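PDB 4AK2: BT_4661 from Bacteroides thetaiotaomicron, which binds heparin, and probably heparan sulfate, as a SusE-like surface protein of the heparin utilisation locus, this chain being its ligand-binding domain. Local coordinates for residues A[168-176]-A[237-245]; A[85-93]-A[267-275]. All blocks are in the same frame, centred on the assembly; numbering follows the deposited sequence. Where two conformers were deposited one is given.

Contact 1 of 2, residues A[168-176]-A[237-245]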
# COMPACT_ATOMS: atom_id res chain seq x y z
N ASN A 168 6.02 8.25 -4.15
CA ASN A 168 5.21 9.17 -4.93
C ASN A 168 4.74 8.45 -6.18
O ASN A 168 5.50 7.69 -6.81
CB ASN A 168 6.06 10.38 -5.35
CG ASN A 168 5.24 11.40 -6.11
OD1 ASN A 168 4.13 11.72 -5.73
ND2 ASN A 168 5.76 11.88 -7.22
N ILE A 169 3.47 8.63 -6.51
CA ILE A 169 2.89 8.01 -7.71
C ILE A 169 2.66 9.07 -8.76
O ILE A 169 3.36 9.09 -9.78
CB ILE A 169 1.62 7.17 -7.39
CG1 ILE A 169 2.04 5.92 -6.56
CG2 ILE A 169 0.86 6.81 -8.64
CD1 ILE A 169 0.88 5.20 -5.88
N ALA A 170 1.75 10.00 -8.48
CA ALA A 170 1.47 11.08 -9.44
C ALA A 170 1.41 12.47 -8.79
O ALA A 170 0.81 13.40 -9.31
CB ALA A 170 0.22 10.77 -10.29
N GLY A 171 2.04 12.58 -7.61
CA GLY A 171 2.18 13.85 -6.92
C GLY A 171 3.37 14.61 -7.47
O GLY A 171 4.03 14.15 -8.39
N PRO A 172 3.65 15.76 -6.86
CA PRO A 172 4.79 16.56 -7.32
C PRO A 172 6.11 15.83 -7.05
O PRO A 172 6.24 15.11 -6.06
CB PRO A 172 4.69 17.86 -6.51
CG PRO A 172 3.74 17.59 -5.39
CD PRO A 172 2.91 16.39 -5.75
N ASP A 173 7.10 16.02 -7.93
CA ASP A 173 8.40 15.37 -7.76
C ASP A 173 9.03 15.80 -6.43
O ASP A 173 9.85 15.07 -5.86
CB ASP A 173 9.30 15.61 -8.96
CG ASP A 173 9.06 14.60 -10.08
OD1 ASP A 173 8.57 13.47 -9.83
OD2 ASP A 173 9.40 14.94 -11.23
N SER A 174 8.61 16.95 -5.92
CA SER A 174 9.13 17.43 -4.64
C SER A 174 8.66 16.59 -3.43
O SER A 174 9.24 16.73 -2.34
CB SER A 174 8.82 18.90 -4.46
OG SER A 174 7.40 19.03 -4.44
N HIS A 175 7.67 15.70 -3.61
CA HIS A 175 7.35 14.67 -2.62
C HIS A 175 8.33 13.52 -2.75
O HIS A 175 8.06 12.53 -3.43
CB HIS A 175 5.92 14.17 -2.81
CG HIS A 175 4.85 15.20 -2.49
ND1 HIS A 175 3.53 14.89 -2.50
CD2 HIS A 175 4.95 16.52 -2.09
CE1 HIS A 175 2.81 15.99 -2.16
NE2 HIS A 175 3.69 16.98 -1.87
N ILE A 176 9.49 13.66 -2.13
CA ILE A 176 10.61 12.75 -2.39
C ILE A 176 10.30 11.37 -1.80
O ILE A 176 9.93 11.26 -0.62
CB ILE A 176 11.95 13.31 -1.85
CG1 ILE A 176 12.29 14.61 -2.62
CG2 ILE A 176 13.07 12.28 -2.00
CD1 ILE A 176 13.49 15.40 -2.11
N ARG A 237 -0.46 16.33 2.94
CA ARG A 237 -0.44 17.39 1.94
C ARG A 237 0.65 18.38 2.35
O ARG A 237 1.05 18.46 3.52
CB ARG A 237 -1.80 18.10 1.88
CG ARG A 237 -2.07 19.04 3.07
CD ARG A 237 -3.48 19.67 3.03
NE ARG A 237 -3.62 20.67 1.96
CZ ARG A 237 -4.28 21.83 2.02
NH1 ARG A 237 -5.00 22.16 3.07
NH2 ARG A 237 -4.23 22.67 0.99
N ASN A 238 1.07 19.16 1.39
CA ASN A 238 1.90 20.32 1.65
C ASN A 238 1.60 21.36 0.57
O ASN A 238 0.63 21.18 -0.21
CB ASN A 238 3.39 19.97 1.79
CG ASN A 238 4.05 19.50 0.48
OD1 ASN A 238 3.48 19.58 -0.60
ND2 ASN A 238 5.26 19.00 0.60
N LYS A 239 2.31 22.48 0.58
CA LYS A 239 2.00 23.58 -0.32
C LYS A 239 2.09 23.14 -1.77
O LYS A 239 1.25 23.52 -2.63
CB LYS A 239 2.86 24.81 -0.03
N ASP A 240 3.09 22.29 -2.05
CA ASP A 240 3.22 21.76 -3.41
C ASP A 240 2.06 20.86 -3.84
O ASP A 240 1.85 20.68 -5.03
CB ASP A 240 4.57 21.09 -3.64
CG ASP A 240 5.72 22.07 -3.64
OD1 ASP A 240 5.52 23.32 -3.65
OD2 ASP A 240 6.85 21.57 -3.68
N GLY A 241 1.37 20.25 -2.90
CA GLY A 241 0.21 19.45 -3.25
C GLY A 241 -0.17 18.39 -2.25
O GLY A 241 0.56 18.08 -1.31
N TYR A 242 -1.36 17.84 -2.44
CA TYR A 242 -1.80 16.66 -1.70
C TYR A 242 -0.89 15.45 -1.99
O TYR A 242 -0.39 15.31 -3.12
CB TYR A 242 -3.26 16.30 -2.03
CG TYR A 242 -4.21 17.19 -1.31
CD1 TYR A 242 -4.59 16.89 -0.01
CD2 TYR A 242 -4.79 18.30 -1.94
CE1 TYR A 242 -5.49 17.70 0.68
CE2 TYR A 242 -5.69 19.11 -1.26
CZ TYR A 242 -6.05 18.80 0.04
OH TYR A 242 -6.95 19.61 0.68
N ALA A 243 -0.76 14.58 -1.01
CA ALA A 243 -0.13 13.29 -1.25
C ALA A 243 -0.83 12.58 -2.41
O ALA A 243 -2.08 12.55 -2.46
CB ALA A 243 -0.14 12.38 -0.03
N ASN A 244 -0.05 12.01 -3.32
CA ASN A 244 -0.54 11.18 -4.39
C ASN A 244 0.51 10.10 -4.54
O ASN A 244 1.55 10.29 -5.19
CB ASN A 244 -0.77 11.97 -5.69
CG ASN A 244 -1.42 11.14 -6.74
OD1 ASN A 244 -0.85 10.16 -7.21
ND2 ASN A 244 -2.64 11.51 -7.09
N GLY A 245 0.33 9.01 -3.82
CA GLY A 245 1.40 8.05 -3.59
C GLY A 245 1.02 7.02 -2.57
O GLY A 245 -0.13 6.99 -2.11
O HOH W 1 2.82 12.40 -3.35
O HOH W 2 7.16 19.11 -1.73
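The type I turn from Asn238 to Gly241, which links strand 237-238 to strand 241-254, docks against the loop 168-176 through His175 and Asn238. In the plane of the imidazole, His175 NE2 donates to Asn238 OD1 at 2.9 Å, yet it reaches that oxygen from above the carbonyl plane, 47° out of it. Gly241 N approaches the same OD1 from another direction, nearly along the C=O axis, in an Asx motif closing the turn. Two donors thus grip one amide oxygen, and an alanine in place of Asn238 would probably leave His175 NE2 without its acceptor and the turn without its side-chain brace. Pro172 CG sits over the centre of one face of the imidazole, while Phe187 stacks with the ring from outside the two segments. The hairpin is met by the loop that leaves the neighbouring strand 163-168: Asn168 forms an antiparallel non-hydrogen-bonded pair with Gly245. Ile169 N then donates to Asn244 O at 2.9 Å, and Asn244, with CG anti to its N (chi1 -173°), turns OD1 to a weak bond from Ala170 N. At the far end, Ser174 OG donates to the anti side of Asp240 OD2, 2.7 Å away.

Contact 2 of 2, residues A[85-93]-A[267-275]. With NA (sodium ion), chain C; SGN (2-deoxy-6-O-sulfo-2-(sulfoamino)-alpha-D-glucopyranose), chain B; IDS (2-O-sulfo-alpha-L-idopyranuronic acid), chain D; SGN (2-deoxy-6-O-sulfo-2-(sulfoamino)-alpha-D-glucopyranose), chain E.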
# COMPACT_ATOMS: atom_id res chain seq x y z
N LYS A 85 9.38 -10.90 1.03
CA LYS A 85 9.38 -11.74 2.24
C LYS A 85 7.99 -12.02 2.79
O LYS A 85 7.07 -11.18 2.71
CB LYS A 85 10.25 -11.15 3.31
CG LYS A 85 11.69 -11.20 2.87
CD LYS A 85 12.61 -11.16 4.07
CE LYS A 85 14.08 -11.35 3.69
NZ LYS A 85 14.88 -11.03 4.90
N GLN A 86 7.82 -13.19 3.37
CA GLN A 86 6.57 -13.55 4.01
C GLN A 86 6.20 -12.54 5.08
O GLN A 86 7.08 -12.03 5.80
CB GLN A 86 6.69 -14.89 4.69
CG GLN A 86 6.94 -16.09 3.82
CD GLN A 86 7.16 -17.30 4.70
OE1 GLN A 86 8.28 -17.76 4.90
NE2 GLN A 86 6.09 -17.79 5.28
N GLY A 87 4.94 -12.16 5.11
CA GLY A 87 4.43 -11.16 6.05
C GLY A 87 4.53 -9.73 5.56
O GLY A 87 4.15 -8.81 6.29
N GLN A 88 5.05 -9.53 4.35
CA GLN A 88 5.28 -8.18 3.79
C GLN A 88 4.45 -7.92 2.53
O GLN A 88 4.08 -8.87 1.83
CB GLN A 88 6.78 -8.02 3.40
CG GLN A 88 7.75 -8.05 4.57
CD GLN A 88 7.54 -6.76 5.33
OE1 GLN A 88 7.60 -5.65 4.76
NE2 GLN A 88 7.22 -6.90 6.58
N CYS A 89 4.24 -6.63 2.23
CA CYS A 89 3.73 -6.24 0.93
C CYS A 89 4.84 -5.69 0.06
O CYS A 89 5.84 -5.16 0.55
CB CYS A 89 2.65 -5.16 1.09
SG CYS A 89 1.11 -5.68 1.85
N GLY A 90 4.62 -5.80 -1.24
CA GLY A 90 5.50 -5.19 -2.23
C GLY A 90 4.68 -4.33 -3.18
O GLY A 90 3.42 -4.41 -3.23
N MET A 91 5.35 -3.54 -3.99
CA MET A 91 4.71 -2.61 -4.92
C MET A 91 5.58 -2.50 -6.18
O MET A 91 6.82 -2.35 -6.04
CB MET A 91 4.57 -1.24 -4.25
CG MET A 91 4.05 -0.15 -5.16
SD MET A 91 4.23 1.45 -4.33
CE MET A 91 3.50 2.50 -5.58
N VAL A 92 4.98 -2.55 -7.35
CA VAL A 92 5.63 -2.27 -8.61
C VAL A 92 4.88 -1.14 -9.32
O VAL A 92 3.68 -0.92 -9.07
CB VAL A 92 5.77 -3.50 -9.55
CG1 VAL A 92 6.45 -4.67 -8.84
CG2 VAL A 92 4.40 -3.93 -10.06
N MET A 93 5.52 -0.41 -10.21
CA MET A 93 4.88 0.46 -11.17
C MET A 93 4.96 -0.19 -12.55
O MET A 93 6.07 -0.51 -13.02
CB MET A 93 5.52 1.85 -11.20
CG MET A 93 5.27 2.67 -9.94
SD MET A 93 3.52 3.13 -9.65
CE MET A 93 3.23 4.06 -11.14
N ALA A 267 6.26 -11.18 15.69
CA ALA A 267 4.97 -10.49 15.84
C ALA A 267 5.00 -9.12 15.13
O ALA A 267 4.44 -8.15 15.61
CB ALA A 267 4.64 -10.35 17.33
N ARG A 268 5.68 -9.09 13.97
CA ARG A 268 5.88 -7.90 13.16
C ARG A 268 5.57 -8.22 11.73
O ARG A 268 6.11 -9.18 11.17
CB ARG A 268 7.33 -7.45 13.24
CG ARG A 268 7.87 -7.28 14.66
CD ARG A 268 9.28 -6.73 14.65
NE ARG A 268 9.85 -6.77 16.00
CZ ARG A 268 11.15 -6.68 16.25
NH1 ARG A 268 11.99 -6.58 15.23
NH2 ARG A 268 11.58 -6.75 17.51
N VAL A 269 4.75 -7.37 11.12
CA VAL A 269 4.29 -7.58 9.73
C VAL A 269 4.11 -6.25 9.04
O VAL A 269 3.96 -5.21 9.72
CB VAL A 269 2.96 -8.40 9.70
CG1 VAL A 269 3.21 -9.89 9.95
CG2 VAL A 269 1.92 -7.81 10.67
N SER A 270 4.05 -6.27 7.71
CA SER A 270 3.67 -5.07 6.97
C SER A 270 2.54 -5.45 6.02
O SER A 270 2.73 -5.70 4.82
CB SER A 270 4.85 -4.44 6.23
OG SER A 270 5.92 -4.10 7.14
N PRO A 271 1.31 -5.52 6.57
CA PRO A 271 0.18 -6.15 5.88
C PRO A 271 -0.66 -5.22 5.00
O PRO A 271 -1.62 -5.69 4.36
CB PRO A 271 -0.65 -6.66 7.08
CG PRO A 271 -0.49 -5.55 8.11
CD PRO A 271 1.02 -5.22 8.00
N ILE A 272 -0.37 -3.93 5.02
CA ILE A 272 -1.28 -2.98 4.34
C ILE A 272 -0.50 -1.83 3.69
O ILE A 272 0.41 -1.26 4.30
CB ILE A 272 -2.36 -2.46 5.33
CG1 ILE A 272 -3.44 -1.62 4.60
CG2 ILE A 272 -1.78 -1.66 6.48
CD1 ILE A 272 -4.66 -1.30 5.47
N PHE A 273 -0.90 -1.50 2.49
CA PHE A 273 -0.43 -0.31 1.81
C PHE A 273 -1.49 0.76 1.81
O PHE A 273 -2.68 0.43 1.60
CB PHE A 273 -0.05 -0.63 0.35
CG PHE A 273 1.42 -0.53 0.03
CD1 PHE A 273 2.03 0.72 -0.07
CD2 PHE A 273 2.12 -1.68 -0.25
CE1 PHE A 273 3.39 0.82 -0.36
CE2 PHE A 273 3.48 -1.61 -0.58
CZ PHE A 273 4.09 -0.35 -0.65
N ILE A 274 -1.16 2.00 2.09
CA ILE A 274 -2.11 3.10 2.01
C ILE A 274 -1.82 3.88 0.73
O ILE A 274 -0.69 4.33 0.49
CB ILE A 274 -1.95 4.09 3.20
CG1 ILE A 274 -1.93 3.38 4.56
CG2 ILE A 274 -3.01 5.19 3.11
CD1 ILE A 274 -3.01 2.39 4.81
N TRP A 275 -2.80 4.03 -0.15
CA TRP A 275 -2.64 4.73 -1.40
C TRP A 275 -3.44 5.99 -1.36
O TRP A 275 -4.72 5.92 -1.35
CB TRP A 275 -3.00 3.84 -2.58
CG TRP A 275 -2.90 4.46 -3.95
CD1 TRP A 275 -2.46 5.72 -4.30
CD2 TRP A 275 -3.30 3.82 -5.19
NE1 TRP A 275 -2.55 5.89 -5.69
CE2 TRP A 275 -3.06 4.78 -6.26
CE3 TRP A 275 -3.85 2.57 -5.50
CZ2 TRP A 275 -3.36 4.49 -7.58
CZ3 TRP A 275 -4.14 2.28 -6.83
CH2 TRP A 275 -3.89 3.22 -7.85
NA NA C . 7.60 -1.89 6.39
C1 SGN B . 15.22 -6.44 7.43
C2 SGN B . 14.29 -7.61 7.10
C3 SGN B . 14.62 -8.83 7.94
C4 SGN B . 16.11 -9.15 7.79
C5 SGN B . 17.00 -7.92 8.07
C6 SGN B . 18.44 -8.13 7.71
N2 SGN B . 12.91 -7.27 7.31
O3 SGN B . 13.89 -9.94 7.43
O4 SGN B . 16.54 -10.10 8.77
O5 SGN B . 16.57 -6.82 7.25
O6 SGN B . 18.52 -8.56 6.35
S1 SGN B . 12.05 -6.44 6.24
O1S SGN B . 12.41 -5.06 6.37
O2S SGN B . 12.42 -7.02 4.97
O3S SGN B . 10.51 -6.60 6.66
S2 SGN B . 19.91 -9.13 5.89
O4S SGN B . 20.35 -10.29 6.69
O5S SGN B . 20.99 -7.97 6.17
O6S SGN B . 19.74 -9.38 4.48
C1 IDS D . 17.10 -11.30 8.19
C2 IDS D . 17.73 -12.01 9.36
C3 IDS D . 16.72 -12.54 10.38
C4 IDS D . 15.44 -13.13 9.79
C5 IDS D . 15.02 -12.47 8.48
C6 IDS D . 13.95 -13.22 7.69
O2 IDS D . 18.48 -13.12 8.84
O3 IDS D . 16.41 -11.51 11.33
O5 IDS D . 16.11 -12.18 7.61
O6A IDS D . 14.13 -13.38 6.46
O6B IDS D . 12.93 -13.65 8.28
S IDS D . 19.82 -13.61 9.42
O1S IDS D . 20.80 -12.61 9.00
O2S IDS D . 19.68 -13.62 10.90
O3S IDS D . 20.11 -14.98 8.93
C1 SGN E . 17.93 -1.72 15.48
C2 SGN E . 18.69 -1.91 14.15
C3 SGN E . 17.74 -2.29 13.00
C4 SGN E . 16.91 -3.50 13.45
C5 SGN E . 16.15 -3.17 14.77
C6 SGN E . 15.28 -4.28 15.36
N2 SGN E . 19.50 -0.72 13.87
O3 SGN E . 18.47 -2.60 11.81
O4 SGN E . 15.79 -3.60 12.53
O5 SGN E . 17.15 -2.88 15.76
O6 SGN E . 16.15 -5.37 15.63
S1 SGN E . 21.01 -0.65 14.40
O1S SGN E . 21.01 -0.97 15.82
O2S SGN E . 21.75 -1.57 13.58
O3S SGN E . 21.42 0.87 14.18
S2 SGN E . 15.53 -6.70 16.11
O4S SGN E . 14.79 -7.20 14.96
O5S SGN E . 14.53 -6.31 17.29
O6S SGN E . 16.58 -7.57 16.45
O HOH W 3 8.36 -3.21 4.32
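The Phe273 ring meets Cys89 CB and Met91 CB obliquely, with CD2 3.8 Å from the former and CZ 3.7 Å from the latter. Met91 crosses the ring at about a right angle; in the conformer given, SD lies 4.7 Å from the ring centroid, an oblique Met-aromatic contact. Phe112 meets the same ring from outside the segments. The other flat group, the Arg268 guanidinium, has a sulfate at its edge, in plane: NH1 donates to O4S and NH2 to O5S of the 6-O-sulfo group of SGN (chain E), a two-pronged grip on one sulfate.

Between these two ends the backbones meet where Ser270 N donates to Gly87 O at 2.9 Å, nearly straight at 164°. Bent at chi2 (-71°), the Gln88 side chain folds back, and NE2 makes a weak bond to Ser270 OG in the serine conformer given. In that conformer the hydroxyl oxygen also binds the sodium ion, at 2.9 Å, as does Asp163 O; water 3, which donates to Gln88 OE1, is another ligand of the metal. Lys85, extended beyond CG, lets NZ donate hydrogen bonds to IDS O6A and to SGN (chain B) O3, 2.9 Å each. Beside this junction of two sheets, Lys85 meets a carboxylate and Arg268 a sulfate, as expected of a site for heparin-like glycans.

From the N terminus the chain first lays down the four-stranded sheet, in which 85-93 runs from a turn into strand 89-98. It then begins the seven-stranded sheet and leaves strand 163-168 through 168-176. After helix 187-195 it returns at 237-245, where contact 1 closes a loop of 60 residues; strands 241-254 and 268-276 complete the sheet, and only when 267-275 meets 85-93 does contact 2 close the outer loop of 173 residues. Contact 1 is therefore nested within contact 2. The first ties elements around a single sheet, the second joins the two sheets. Their centres lie 21 Å apart, but they touch: Ile169 CD1 packs on Trp275 NE1 at 3.5 Å.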